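Local coordinates for protein vanadium-dependent bromoperoxidase (PDB 1QHB) that uses hydrogen peroxide and bromide to halogenate organic substrates with a vanadate cofactor, and is stabilised by calcium in a homododecamer, at residues A91-G96 against R121-S126; P287-M292 against R308-Y313; E337-A342 against N535-N540. One frame throughout, in Å; residues are numbered along the deposited sequence.

Contact 1: A91-G96 against R121-S126; sequences AALTLG and RGWENS
OE2 of E124 is gripped twice, in a salt bridge from NH2 of R121 at 3.2 Å and in a hydrogen bond from the backbone N-H of F477. The CB of R121 points away from 91-96, and its carbonyl O is what meets L95, 3.6 Å from CD2. The other branch of L95 meets W123. With CG anti to the backbone N (chi1 -175°), CD1 comes down over one face of the indole in a CH-pi contact. CD1 of L95 lies 3.7 Å from the centroid of the six-membered ring of W123, 23° off its normal and displaced toward the rim. Replacing L95 by alanine would remove both methyls, and this would probably leave that indole face without its CH-pi partner and open a gap beside the R121 carbonyl. L93 reaches the same ring obliquely, CD1 standing 3.8 Å from CZ3 of W123, while the carbonyl O of T94 lies in the indole plane at its edge, 3.9 Å from CH2. The indole is held at its far end by NE1, which donates to the carbonyl O of K59, and the rings of F78 and F477 also meet it. The side chain of W123 is about 6 Å from that of H478, inferred to be an active-site residue. W123 and E124 pair in a parallel beta ladder with a strand of the second subunit, whose calcium ligands D363 and Q368 accept hydrogen bonds from the backbone N of G122 and S126: an intersubunit sheet beside a calcium site.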
ATOM      1  N   ALA A  91     -34.921  21.166 -15.056  1.00 26.73           N
ATOM      2  CA  ALA A  91     -35.683  21.767 -16.150  1.00 28.82           C
ATOM      3  C   ALA A  91     -37.108  21.220 -16.249  1.00 29.05           C
ATOM      4  O   ALA A  91     -38.004  21.857 -16.809  1.00 28.60           O
ATOM      5  CB  ALA A  91     -34.904  21.540 -17.435  1.00 23.84           C
ATOM      6  N   ALA A  92     -37.360  20.033 -15.700  1.00 26.64           N
ATOM      7  CA  ALA A  92     -38.704  19.460 -15.767  1.00 28.76           C
ATOM      8  C   ALA A  92     -39.570  19.901 -14.600  1.00 27.11           C
ATOM      9  O   ALA A  92     -40.682  19.370 -14.440  1.00 27.69           O
ATOM     10  CB  ALA A  92     -38.569  17.941 -15.878  1.00 24.23           C
ATOM     11  N   LEU A  93     -39.111  20.815 -13.746  1.00 24.77           N
ATOM     12  CA  LEU A  93     -39.915  21.201 -12.594  1.00 23.10           C
ATOM     13  C   LEU A  93     -41.023  22.150 -13.028  1.00 24.00           C
ATOM     14  O   LEU A  93     -40.922  22.797 -14.052  1.00 23.21           O
ATOM     15  CB  LEU A  93     -39.103  21.932 -11.536  1.00 19.77           C
ATOM     16  CG  LEU A  93     -38.031  21.092 -10.814  1.00 27.25           C
ATOM     17  CD1 LEU A  93     -37.166  22.009  -9.977  1.00 21.14           C
ATOM     18  CD2 LEU A  93     -38.667  19.983  -9.988  1.00 19.61           C
ATOM     19  N   THR A  94     -42.025  22.301 -12.166  1.00 24.43           N
ATOM     20  CA  THR A  94     -43.100  23.214 -12.443  1.00 25.10           C
ATOM     21  C   THR A  94     -42.751  24.587 -11.866  1.00 23.76           C
ATOM     22  O   THR A  94     -42.700  24.737 -10.661  1.00 23.17           O
ATOM     23  CB  THR A  94     -44.411  22.750 -11.792  1.00 28.57           C
ATOM     24  OG1 THR A  94     -44.683  21.434 -12.305  1.00 31.33           O
ATOM     25  CG2 THR A  94     -45.522  23.709 -12.170  1.00 27.37           C
ATOM     26  N   LEU A  95     -42.616  25.551 -12.773  1.00 22.12           N
ATOM     27  CA  LEU A  95     -42.315  26.912 -12.346  1.00 22.17           C
ATOM     28  C   LEU A  95     -43.379  27.905 -12.782  1.00 20.15           C
ATOM     29  O   LEU A  95     -43.633  27.929 -13.990  1.00 20.96           O
ATOM     30  CB  LEU A  95     -41.013  27.317 -13.050  1.00 18.28           C
ATOM     31  CG  LEU A  95     -40.380  28.650 -12.717  1.00 22.22           C
ATOM     32  CD1 LEU A  95     -39.968  28.678 -11.242  1.00 18.81           C
ATOM     33  CD2 LEU A  95     -39.162  28.906 -13.614  1.00 19.76           C
ATOM     34  N   GLY A  96     -43.920  28.738 -11.925  1.00 19.80           N
ATOM     35  CA  GLY A  96     -44.857  29.752 -12.433  1.00 19.01           C
ATOM     36  C   GLY A  96     -46.269  29.244 -12.596  1.00 22.19           C
ATOM     37  O   GLY A  96     -46.574  28.078 -12.412  1.00 24.74           O
ATOM     38  N   ARG A 121     -39.007  33.866 -13.303  1.00 19.95           N
ATOM     39  CA  ARG A 121     -37.553  33.834 -13.025  1.00 22.24           C
ATOM     40  C   ARG A 121     -37.310  32.453 -12.413  1.00 21.95           C
ATOM     41  O   ARG A 121     -38.260  31.915 -11.849  1.00 24.79           O
ATOM     42  CB  ARG A 121     -37.075  34.994 -12.132  1.00 16.81           C
ATOM     43  CG  ARG A 121     -37.826  35.119 -10.825  1.00 19.36           C
ATOM     44  CD  ARG A 121     -37.355  36.304  -9.994  1.00 22.67           C
ATOM     45  NE  ARG A 121     -35.923  36.203  -9.689  1.00 21.38           N
ATOM     46  CZ  ARG A 121     -35.301  36.688  -8.634  1.00 26.83           C
ATOM     47  NH1 ARG A 121     -35.974  37.346  -7.687  1.00 15.77           N
ATOM     48  NH2 ARG A 121     -33.978  36.483  -8.595  1.00 17.49           N
ATOM     49  N   GLY A 122     -36.110  31.872 -12.503  1.00 20.65           N
ATOM     50  CA  GLY A 122     -35.839  30.557 -11.972  1.00 19.52           C
ATOM     51  C   GLY A 122     -35.010  30.545 -10.699  1.00 21.82           C
ATOM     52  O   GLY A 122     -34.562  31.597 -10.230  1.00 17.28           O
ATOM     53  N   TRP A 123     -34.863  29.354 -10.105  1.00 21.45           N
ATOM     54  CA  TRP A 123     -34.112  29.252  -8.838  1.00 21.92           C
ATOM     55  C   TRP A 123     -32.636  29.494  -9.085  1.00 24.57           C
ATOM     56  O   TRP A 123     -32.251  29.143 -10.185  1.00 19.82           O
ATOM     57  CB  TRP A 123     -34.350  27.908  -8.173  1.00 18.87           C
ATOM     58  CG  TRP A 123     -35.810  27.769  -7.820  1.00 21.38           C
ATOM     59  CD1 TRP A 123     -36.427  28.289  -6.736  1.00 17.77           C
ATOM     60  CD2 TRP A 123     -36.802  27.055  -8.561  1.00 14.99           C
ATOM     61  NE1 TRP A 123     -37.770  27.951  -6.729  1.00 17.07           N
ATOM     62  CE2 TRP A 123     -38.004  27.183  -7.843  1.00 16.84           C
ATOM     63  CE3 TRP A 123     -36.787  26.301  -9.728  1.00 20.59           C
ATOM     64  CZ2 TRP A 123     -39.205  26.605  -8.276  1.00 17.71           C
ATOM     65  CZ3 TRP A 123     -37.974  25.714 -10.134  1.00 20.31           C
ATOM     66  CH2 TRP A 123     -39.169  25.877  -9.422  1.00 20.03           C
ATOM     67  N   GLU A 124     -31.926  30.103  -8.123  1.00 23.24           N
ATOM     68  CA  GLU A 124     -30.522  30.410  -8.399  1.00 25.85           C
ATOM     69  C   GLU A 124     -29.593  29.371  -7.811  1.00 22.59           C
ATOM     70  O   GLU A 124     -29.418  29.288  -6.584  1.00 18.69           O
ATOM     71  CB  GLU A 124     -30.207  31.830  -7.839  1.00 28.47           C
ATOM     72  CG  GLU A 124     -31.275  32.842  -8.306  1.00 43.15           C
ATOM     73  CD  GLU A 124     -31.194  34.215  -7.691  1.00 49.62           C
ATOM     74  OE1 GLU A 124     -30.219  34.943  -8.017  1.00 48.53           O
ATOM     75  OE2 GLU A 124     -32.070  34.629  -6.880  1.00 33.25           O
ATOM     76  N   ASN A 125     -28.958  28.536  -8.657  1.00 20.83           N
ATOM     77  CA  ASN A 125     -28.012  27.555  -8.125  1.00 21.09           C
ATOM     78  C   ASN A 125     -28.573  26.731  -6.974  1.00 19.17           C
ATOM     79  O   ASN A 125     -28.010  26.675  -5.855  1.00 16.90           O
ATOM     80  CB  ASN A 125     -26.772  28.279  -7.565  1.00 24.47           C
ATOM     81  CG  ASN A 125     -26.010  29.009  -8.659  1.00 34.13           C
ATOM     82  OD1 ASN A 125     -25.840  30.233  -8.587  1.00 28.44           O
ATOM     83  ND2 ASN A 125     -25.593  28.223  -9.645  1.00 24.92           N
ATOM     84  N   SER A 126     -29.654  26.010  -7.254  1.00 14.77           N
ATOM     85  CA  SER A 126     -30.272  25.181  -6.227  1.00 18.00           C
ATOM     86  C   SER A 126     -29.414  23.996  -5.846  1.00 17.56           C
ATOM     87  O   SER A 126     -29.698  23.455  -4.776  1.00 21.00           O
ATOM     88  CB  SER A 126     -31.649  24.733  -6.682  1.00 20.66           C
ATOM     89  OG  SER A 126     -31.610  24.493  -8.102  1.00 22.52           O
TER

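Contact 2: P287-M292 against R308-Y313; sequences PGRDFM and RGFESY
Loops at the two ends of helix 295-302 close on each other here, one leaving strand 276-285 and the other leading into strand 313-318. The polar link is a single hydrogen bond from NH1 of R289 to OG of S312, 2.9 Å long with an N-H...O angle of 144°. R289 spans the distance with an extended chain, CG anti to the backbone N (chi1 179°), and OG of S312 sits close to the guanidinium plane, at its edge. The same hydroxyl is hydrogen-bonded to OG1 of T286, and backbone bonds between S312 and T286 join the residue just after strand 276-285 to the one just before strand 313-318. The contact thus shuts the strand-helix-strand excursion at its base. NH2 of R289 turns to F310, 3.5 Å from CE2, an oblique approach with the guanidinium and ring planes 61° apart. F291 wedges in alongside: its CE1 lies over one face of the R289 guanidinium, toward the rim, and 4.2 Å from CD2 of F310. On the other side of its ring tip, CE2 of F291 touches CG of E311 at 3.7 Å. OE2 of E311 accepts a hydrogen bond from the backbone N of A472; OE1 of E473 lies close to that oxygen, a neighbourhood that could raise the pKa of one of the two acids. At the far end of 308-313, NH1 of R308 forms a salt bridge with D369 of the second subunit.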
ATOM      1  N   PRO A 287     -37.953  57.616  -1.633  1.00 14.96           N
ATOM      2  CA  PRO A 287     -38.367  57.536  -0.232  1.00 14.21           C
ATOM      3  C   PRO A 287     -39.844  57.250  -0.145  1.00 17.28           C
ATOM      4  O   PRO A 287     -40.592  57.774  -0.949  1.00 15.53           O
ATOM      5  CB  PRO A 287     -38.068  58.934   0.310  1.00 13.26           C
ATOM      6  CG  PRO A 287     -37.015  59.451  -0.624  1.00 14.68           C
ATOM      7  CD  PRO A 287     -37.409  58.935  -1.985  1.00 13.96           C
ATOM      8  N   GLY A 288     -40.282  56.421   0.789  1.00 18.80           N
ATOM      9  CA  GLY A 288     -41.678  56.110   0.976  1.00 17.40           C
ATOM     10  C   GLY A 288     -42.303  55.146  -0.004  1.00 18.33           C
ATOM     11  O   GLY A 288     -43.489  54.847   0.083  1.00 24.91           O
ATOM     12  N   ARG A 289     -41.607  54.657  -1.007  1.00 15.66           N
ATOM     13  CA  ARG A 289     -42.238  53.712  -1.930  1.00 13.86           C
ATOM     14  C   ARG A 289     -41.788  52.295  -1.554  1.00 16.61           C
ATOM     15  O   ARG A 289     -40.593  51.980  -1.599  1.00 16.39           O
ATOM     16  CB  ARG A 289     -41.887  54.094  -3.357  1.00 11.28           C
ATOM     17  CG  ARG A 289     -42.455  53.169  -4.426  1.00 10.15           C
ATOM     18  CD  ARG A 289     -41.991  53.596  -5.823  1.00  8.40           C
ATOM     19  NE  ARG A 289     -42.723  52.732  -6.759  1.00 15.71           N
ATOM     20  CZ  ARG A 289     -42.395  52.405  -7.990  1.00 15.15           C
ATOM     21  NH1 ARG A 289     -41.265  52.899  -8.502  1.00 16.37           N
ATOM     22  NH2 ARG A 289     -43.205  51.597  -8.656  1.00 15.73           N
ATOM     23  N   ASP A 290     -42.722  51.489  -1.094  1.00 14.41           N
ATOM     24  CA  ASP A 290     -42.472  50.095  -0.732  1.00 15.02           C
ATOM     25  C   ASP A 290     -43.268  49.226  -1.698  1.00 16.52           C
ATOM     26  O   ASP A 290     -44.100  49.754  -2.447  1.00 17.33           O
ATOM     27  CB  ASP A 290     -42.812  49.772   0.698  1.00  8.69           C
ATOM     28  CG  ASP A 290     -42.013  50.584   1.694  1.00 15.28           C
ATOM     29  OD1 ASP A 290     -40.767  50.393   1.736  1.00 19.39           O
ATOM     30  OD2 ASP A 290     -42.609  51.397   2.449  1.00 20.50           O
ATOM     31  N   PHE A 291     -43.047  47.929  -1.705  1.00 15.24           N
ATOM     32  CA  PHE A 291     -43.549  47.033  -2.726  1.00 11.33           C
ATOM     33  C   PHE A 291     -44.164  45.786  -2.130  1.00 12.85           C
ATOM     34  O   PHE A 291     -43.905  45.490  -0.954  1.00 13.03           O
ATOM     35  CB  PHE A 291     -42.419  46.561  -3.674  1.00 13.36           C
ATOM     36  CG  PHE A 291     -41.708  47.707  -4.361  1.00 15.88           C
ATOM     37  CD1 PHE A 291     -42.186  48.184  -5.562  1.00  9.94           C
ATOM     38  CD2 PHE A 291     -40.577  48.301  -3.812  1.00 10.98           C
ATOM     39  CE1 PHE A 291     -41.563  49.225  -6.230  1.00 12.79           C
ATOM     40  CE2 PHE A 291     -39.965  49.354  -4.456  1.00 12.21           C
ATOM     41  CZ  PHE A 291     -40.465  49.827  -5.658  1.00  9.60           C
ATOM     42  N   MET A 292     -44.951  45.125  -2.975  1.00 11.84           N
ATOM     43  CA  MET A 292     -45.596  43.892  -2.569  1.00 14.41           C
ATOM     44  C   MET A 292     -46.506  44.094  -1.367  1.00 14.87           C
ATOM     45  O   MET A 292     -46.595  43.241  -0.501  1.00 15.89           O
ATOM     46  CB  MET A 292     -44.503  42.830  -2.286  1.00 13.65           C
ATOM     47  CG  MET A 292     -43.850  42.315  -3.513  1.00 13.89           C
ATOM     48  SD  MET A 292     -42.336  41.369  -3.286  1.00 12.04           S
ATOM     49  CE  MET A 292     -43.023  39.915  -2.476  1.00  7.33           C
ATOM     50  N   ARG A 308     -37.811  42.240 -11.232  1.00 14.06           N
ATOM     51  CA  ARG A 308     -36.521  42.851 -11.033  1.00 16.52           C
ATOM     52  C   ARG A 308     -36.350  44.104 -11.873  1.00 16.86           C
ATOM     53  O   ARG A 308     -36.527  44.107 -13.099  1.00 16.18           O
ATOM     54  CB  ARG A 308     -35.346  41.875 -11.359  1.00 11.01           C
ATOM     55  CG  ARG A 308     -35.250  40.798 -10.280  1.00 16.37           C
ATOM     56  CD  ARG A 308     -34.222  39.712 -10.575  1.00 12.33           C
ATOM     57  NE  ARG A 308     -34.597  38.913 -11.738  1.00 16.74           N
ATOM     58  CZ  ARG A 308     -33.914  37.932 -12.270  1.00 20.11           C
ATOM     59  NH1 ARG A 308     -32.728  37.577 -11.788  1.00 20.08           N
ATOM     60  NH2 ARG A 308     -34.416  37.316 -13.353  1.00 16.36           N
ATOM     61  N   GLY A 309     -35.842  45.181 -11.269  1.00 16.17           N
ATOM     62  CA  GLY A 309     -35.511  46.370 -12.019  1.00 13.01           C
ATOM     63  C   GLY A 309     -36.635  47.354 -12.026  1.00 15.42           C
ATOM     64  O   GLY A 309     -36.527  48.342 -12.737  1.00 17.18           O
ATOM     65  N   PHE A 310     -37.708  47.080 -11.295  1.00 15.92           N
ATOM     66  CA  PHE A 310     -38.863  47.969 -11.253  1.00 16.30           C
ATOM     67  C   PHE A 310     -38.766  49.145 -10.296  1.00 17.38           C
ATOM     68  O   PHE A 310     -39.620  50.042 -10.287  1.00 18.33           O
ATOM     69  CB  PHE A 310     -40.080  47.120 -10.906  1.00 14.36           C
ATOM     70  CG  PHE A 310     -41.425  47.772 -11.166  1.00 15.89           C
ATOM     71  CD1 PHE A 310     -41.840  48.116 -12.433  1.00 14.39           C
ATOM     72  CD2 PHE A 310     -42.301  47.937 -10.107  1.00 15.05           C
ATOM     73  CE1 PHE A 310     -43.091  48.662 -12.646  1.00 17.29           C
ATOM     74  CE2 PHE A 310     -43.571  48.485 -10.295  1.00 20.67           C
ATOM     75  CZ  PHE A 310     -43.924  48.857 -11.580  1.00 18.22           C
ATOM     76  N   GLU A 311     -37.759  49.270  -9.441  1.00 15.25           N
ATOM     77  CA  GLU A 311     -37.654  50.424  -8.576  1.00 15.67           C
ATOM     78  C   GLU A 311     -37.368  51.749  -9.268  1.00 17.06           C
ATOM     79  O   GLU A 311     -36.740  51.834 -10.317  1.00 17.39           O
ATOM     80  CB  GLU A 311     -36.531  50.175  -7.551  1.00 11.04           C
ATOM     81  CG  GLU A 311     -36.937  49.040  -6.627  1.00 13.76           C
ATOM     82  CD  GLU A 311     -36.351  47.715  -7.129  1.00 19.02           C
ATOM     83  OE1 GLU A 311     -35.753  47.655  -8.213  1.00 11.73           O
ATOM     84  OE2 GLU A 311     -36.517  46.728  -6.369  1.00 14.74           O
ATOM     85  N   SER A 312     -37.758  52.836  -8.584  1.00 15.83           N
ATOM     86  CA  SER A 312     -37.456  54.170  -9.124  1.00 15.53           C
ATOM     87  C   SER A 312     -36.551  54.847  -8.096  1.00 13.45           C
ATOM     88  O   SER A 312     -36.597  54.484  -6.928  1.00 13.63           O
ATOM     89  CB  SER A 312     -38.612  55.120  -9.297  1.00 11.05           C
ATOM     90  OG  SER A 312     -39.362  55.082  -8.051  1.00 14.39           O
ATOM     91  N   TYR A 313     -35.701  55.709  -8.602  1.00 11.97           N
ATOM     92  CA  TYR A 313     -34.655  56.387  -7.852  1.00 13.54           C
ATOM     93  C   TYR A 313     -34.748  57.893  -8.087  1.00 15.57           C
ATOM     94  O   TYR A 313     -35.299  58.365  -9.077  1.00 15.85           O
ATOM     95  CB  TYR A 313     -33.229  55.945  -8.378  1.00 12.04           C
ATOM     96  CG  TYR A 313     -33.060  54.450  -8.148  1.00 16.77           C
ATOM     97  CD1 TYR A 313     -33.545  53.502  -9.061  1.00 13.20           C
ATOM     98  CD2 TYR A 313     -32.490  54.006  -6.941  1.00 11.22           C
ATOM     99  CE1 TYR A 313     -33.454  52.139  -8.796  1.00 19.29           C
ATOM    100  CE2 TYR A 313     -32.413  52.654  -6.702  1.00 17.31           C
ATOM    101  CZ  TYR A 313     -32.877  51.728  -7.612  1.00 19.50           C
ATOM    102  OH  TYR A 313     -32.762  50.413  -7.276  1.00 19.33           O
TER

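Contact 3: E337-A342 against N535-N540; sequences EAYLNA and NKLADN
L537 is the side chain that helix 530-548 pushes against helix 337-349, and its two methyls do different work. CD2 of L537 settles among backbone and side-chain atoms of the opposite helix, 3.5 Å from the carbonyl O of A338 and 3.7 Å from CB of A342. The same CD2 of L537 lies 4.0 Å from CD1 of Y339. CD1 of L537 faces CB of A338 at 4.2 Å. The carbonyl that CD2 brushes is occupied by the helix itself, since O of A338 accepts the N-H of A342, so the apolar methyl leaves no polar atom there without a partner. CG of L537 stands anti to the backbone N (chi1 179°), which carries the fork toward A338 and A342. Y339 flanks this fork obliquely, its CE1 reaching CA of A538. CB of A338 sits over the centre of one face of the Y339 ring, 3.8 Å above its plane. Further out, A489, C492 and V493 of helix 484-499 pack on Y339, V541 touches both A338 and Y339, and W329 of helix 323-332 lies against A338. On the outer side, ND2 of N341 donates to the hydroxyl of Y273 in the second subunit. The short helical segments run nearly antiparallel, 154° between their directions with 10.5 Å between axes, and the small side chains of A338 and A342 probably make room for the leucine. Such apolar helix packing belongs to the helical core of the vanadium-dependent haloperoxidase fold, and here it lies beside the vanadate site: the side chain of Y339 is about 6 Å from that of H485.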
ATOM      1  N   GLU A 337     -17.930  43.195  -1.743  1.00 14.31           N
ATOM      2  CA  GLU A 337     -17.758  44.617  -1.944  1.00 13.36           C
ATOM      3  C   GLU A 337     -17.436  45.398  -0.675  1.00  9.79           C
ATOM      4  O   GLU A 337     -16.463  46.137  -0.611  1.00  9.79           O
ATOM      5  CB  GLU A 337     -19.020  45.211  -2.652  1.00 11.77           C
ATOM      6  CG  GLU A 337     -18.876  46.707  -2.914  1.00 10.98           C
ATOM      7  CD  GLU A 337     -19.908  47.309  -3.849  1.00 12.46           C
ATOM      8  OE1 GLU A 337     -20.643  46.522  -4.488  1.00 11.97           O
ATOM      9  OE2 GLU A 337     -19.925  48.556  -3.939  1.00  9.11           O
ATOM     10  N   ALA A 338     -18.223  45.295   0.367  1.00  8.70           N
ATOM     11  CA  ALA A 338     -18.048  46.080   1.583  1.00  9.33           C
ATOM     12  C   ALA A 338     -16.683  45.835   2.208  1.00 10.94           C
ATOM     13  O   ALA A 338     -16.117  46.765   2.753  1.00 10.61           O
ATOM     14  CB  ALA A 338     -19.175  45.750   2.568  1.00  5.22           C
ATOM     15  N   TYR A 339     -16.188  44.601   2.164  1.00  8.34           N
ATOM     16  CA  TYR A 339     -14.961  44.166   2.856  1.00  8.48           C
ATOM     17  C   TYR A 339     -13.756  44.507   2.028  1.00 10.43           C
ATOM     18  O   TYR A 339     -12.671  44.855   2.526  1.00 12.25           O
ATOM     19  CB  TYR A 339     -15.063  42.669   3.255  1.00  8.13           C
ATOM     20  CG  TYR A 339     -16.539  42.421   3.606  1.00  9.52           C
ATOM     21  CD1 TYR A 339     -17.101  42.927   4.745  1.00  9.27           C
ATOM     22  CD2 TYR A 339     -17.346  41.780   2.676  1.00  9.81           C
ATOM     23  CE1 TYR A 339     -18.467  42.777   4.997  1.00  6.93           C
ATOM     24  CE2 TYR A 339     -18.709  41.619   2.893  1.00  9.12           C
ATOM     25  CZ  TYR A 339     -19.265  42.130   4.047  1.00 10.46           C
ATOM     26  OH  TYR A 339     -20.614  42.002   4.259  1.00 12.79           O
ATOM     27  N   LEU A 340     -13.920  44.489   0.716  1.00  9.27           N
ATOM     28  CA  LEU A 340     -12.826  44.906  -0.160  1.00  9.04           C
ATOM     29  C   LEU A 340     -12.634  46.415  -0.015  1.00 10.33           C
ATOM     30  O   LEU A 340     -11.535  46.931   0.131  1.00 10.21           O
ATOM     31  CB  LEU A 340     -13.140  44.470  -1.592  1.00  9.76           C
ATOM     32  CG  LEU A 340     -12.306  45.162  -2.678  1.00 12.57           C
ATOM     33  CD1 LEU A 340     -10.850  44.757  -2.580  1.00 10.89           C
ATOM     34  CD2 LEU A 340     -12.916  44.919  -4.040  1.00  9.93           C
ATOM     35  N   ASN A 341     -13.725  47.160   0.099  1.00 11.94           N
ATOM     36  CA  ASN A 341     -13.643  48.625   0.278  1.00 12.84           C
ATOM     37  C   ASN A 341     -13.049  48.945   1.645  1.00 11.40           C
ATOM     38  O   ASN A 341     -12.302  49.905   1.679  1.00 10.20           O
ATOM     39  CB  ASN A 341     -15.013  49.306   0.179  1.00  8.53           C
ATOM     40  CG  ASN A 341     -15.588  49.205  -1.225  1.00 11.18           C
ATOM     41  OD1 ASN A 341     -16.752  49.623  -1.393  1.00 14.17           O
ATOM     42  ND2 ASN A 341     -14.859  48.647  -2.178  1.00  5.62           N
ATOM     43  N   ALA A 342     -13.394  48.157   2.656  1.00  9.70           N
ATOM     44  CA  ALA A 342     -12.833  48.356   3.993  1.00  8.62           C
ATOM     45  C   ALA A 342     -11.332  48.135   3.955  1.00  9.03           C
ATOM     46  O   ALA A 342     -10.530  48.953   4.400  1.00 10.98           O
ATOM     47  CB  ALA A 342     -13.443  47.382   4.979  1.00  8.18           C
ATOM     48  N   ASN A 535     -16.418  44.165  12.475  1.00 10.13           N
ATOM     49  CA  ASN A 535     -17.557  43.404  12.956  1.00 11.02           C
ATOM     50  C   ASN A 535     -18.817  44.226  12.722  1.00 11.40           C
ATOM     51  O   ASN A 535     -19.853  43.738  12.265  1.00 14.52           O
ATOM     52  CB  ASN A 535     -17.477  43.025  14.449  1.00  8.09           C
ATOM     53  CG  ASN A 535     -16.459  41.968  14.793  1.00 15.20           C
ATOM     54  OD1 ASN A 535     -15.868  41.261  13.958  1.00 12.30           O
ATOM     55  ND2 ASN A 535     -16.181  41.806  16.091  1.00 12.28           N
ATOM     56  N   LYS A 536     -18.790  45.523  13.026  1.00 13.38           N
ATOM     57  CA  LYS A 536     -19.966  46.396  12.784  1.00 11.38           C
ATOM     58  C   LYS A 536     -20.408  46.391  11.320  1.00  8.93           C
ATOM     59  O   LYS A 536     -21.597  46.388  10.995  1.00 11.61           O
ATOM     60  CB  LYS A 536     -19.605  47.826  13.225  1.00  9.08           C
ATOM     61  CG  LYS A 536     -20.846  48.735  13.136  1.00 12.74           C
ATOM     62  CD  LYS A 536     -20.599  50.152  13.605  1.00 10.67           C
ATOM     63  CE  LYS A 536     -20.356  50.226  15.115  1.00  7.68           C
ATOM     64  NZ  LYS A 536     -19.768  51.519  15.564  1.00  7.22           N
ATOM     65  N   LEU A 537     -19.438  46.486  10.410  1.00  9.76           N
ATOM     66  CA  LEU A 537     -19.663  46.483   8.980  1.00  9.04           C
ATOM     67  C   LEU A 537     -20.323  45.174   8.514  1.00 12.30           C
ATOM     68  O   LEU A 537     -21.319  45.167   7.756  1.00 11.64           O
ATOM     69  CB  LEU A 537     -18.317  46.648   8.260  1.00  9.89           C
ATOM     70  CG  LEU A 537     -18.323  46.648   6.717  1.00 11.22           C
ATOM     71  CD1 LEU A 537     -19.103  47.835   6.199  1.00  8.29           C
ATOM     72  CD2 LEU A 537     -16.901  46.697   6.169  1.00  9.29           C
ATOM     73  N   ALA A 538     -19.830  44.048   9.020  1.00  7.89           N
ATOM     74  CA  ALA A 538     -20.491  42.764   8.761  1.00  8.48           C
ATOM     75  C   ALA A 538     -21.925  42.804   9.220  1.00  9.56           C
ATOM     76  O   ALA A 538     -22.842  42.438   8.490  1.00 11.75           O
ATOM     77  CB  ALA A 538     -19.767  41.607   9.469  1.00  8.07           C
ATOM     78  N   ASP A 539     -22.128  43.328  10.463  1.00 10.02           N
ATOM     79  CA  ASP A 539     -23.506  43.453  10.945  1.00  9.46           C
ATOM     80  C   ASP A 539     -24.313  44.426  10.092  1.00 11.11           C
ATOM     81  O   ASP A 539     -25.504  44.169   9.914  1.00 13.37           O
ATOM     82  CB  ASP A 539     -23.523  43.833  12.420  1.00  9.34           C
ATOM     83  CG  ASP A 539     -23.687  42.707  13.403  1.00 13.89           C
ATOM     84  OD1 ASP A 539     -24.255  41.627  13.046  1.00 10.60           O
ATOM     85  OD2 ASP A 539     -23.271  42.861  14.585  1.00 15.25           O
ATOM     86  N   ASN A 540     -23.777  45.532   9.620  1.00  8.83           N
ATOM     87  CA  ASN A 540     -24.530  46.498   8.813  1.00  9.75           C
ATOM     88  C   ASN A 540     -25.008  45.898   7.496  1.00 10.96           C
ATOM     89  O   ASN A 540     -26.135  46.032   7.013  1.00  9.91           O
ATOM     90  CB  ASN A 540     -23.605  47.665   8.473  1.00  9.10           C
ATOM     91  CG  ASN A 540     -23.275  48.675   9.553  1.00 11.44           C
ATOM     92  OD1 ASN A 540     -22.360  49.460   9.315  1.00 10.49           O
ATOM     93  ND2 ASN A 540     -23.952  48.727  10.691  1.00  7.72           N
TER

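From the N terminus, contact 1 comes first, closing the loop that runs from the end of helix 87-91 past helix 111-115 to strand 123-124. Contact 2 follows, shutting a shorter excursion around helix 295-302. Contact 3 opens only after that and spans 192 intervening residues, bringing helix 337-349 against helix 530-548. The three are in series, without nesting or crossing. Contacts 1 and 2 meet at R121 and R308, NH2 to NH1 at 3.6 Å, each with its own acidic partner, E124 and D369 of the second subunit. Contact 3 stays about 15 Å and 13 Å from them, between nearest atoms. It joins central helices, contacts 1 and 2 loops farther from the chain centre, and all three touch the second subunit.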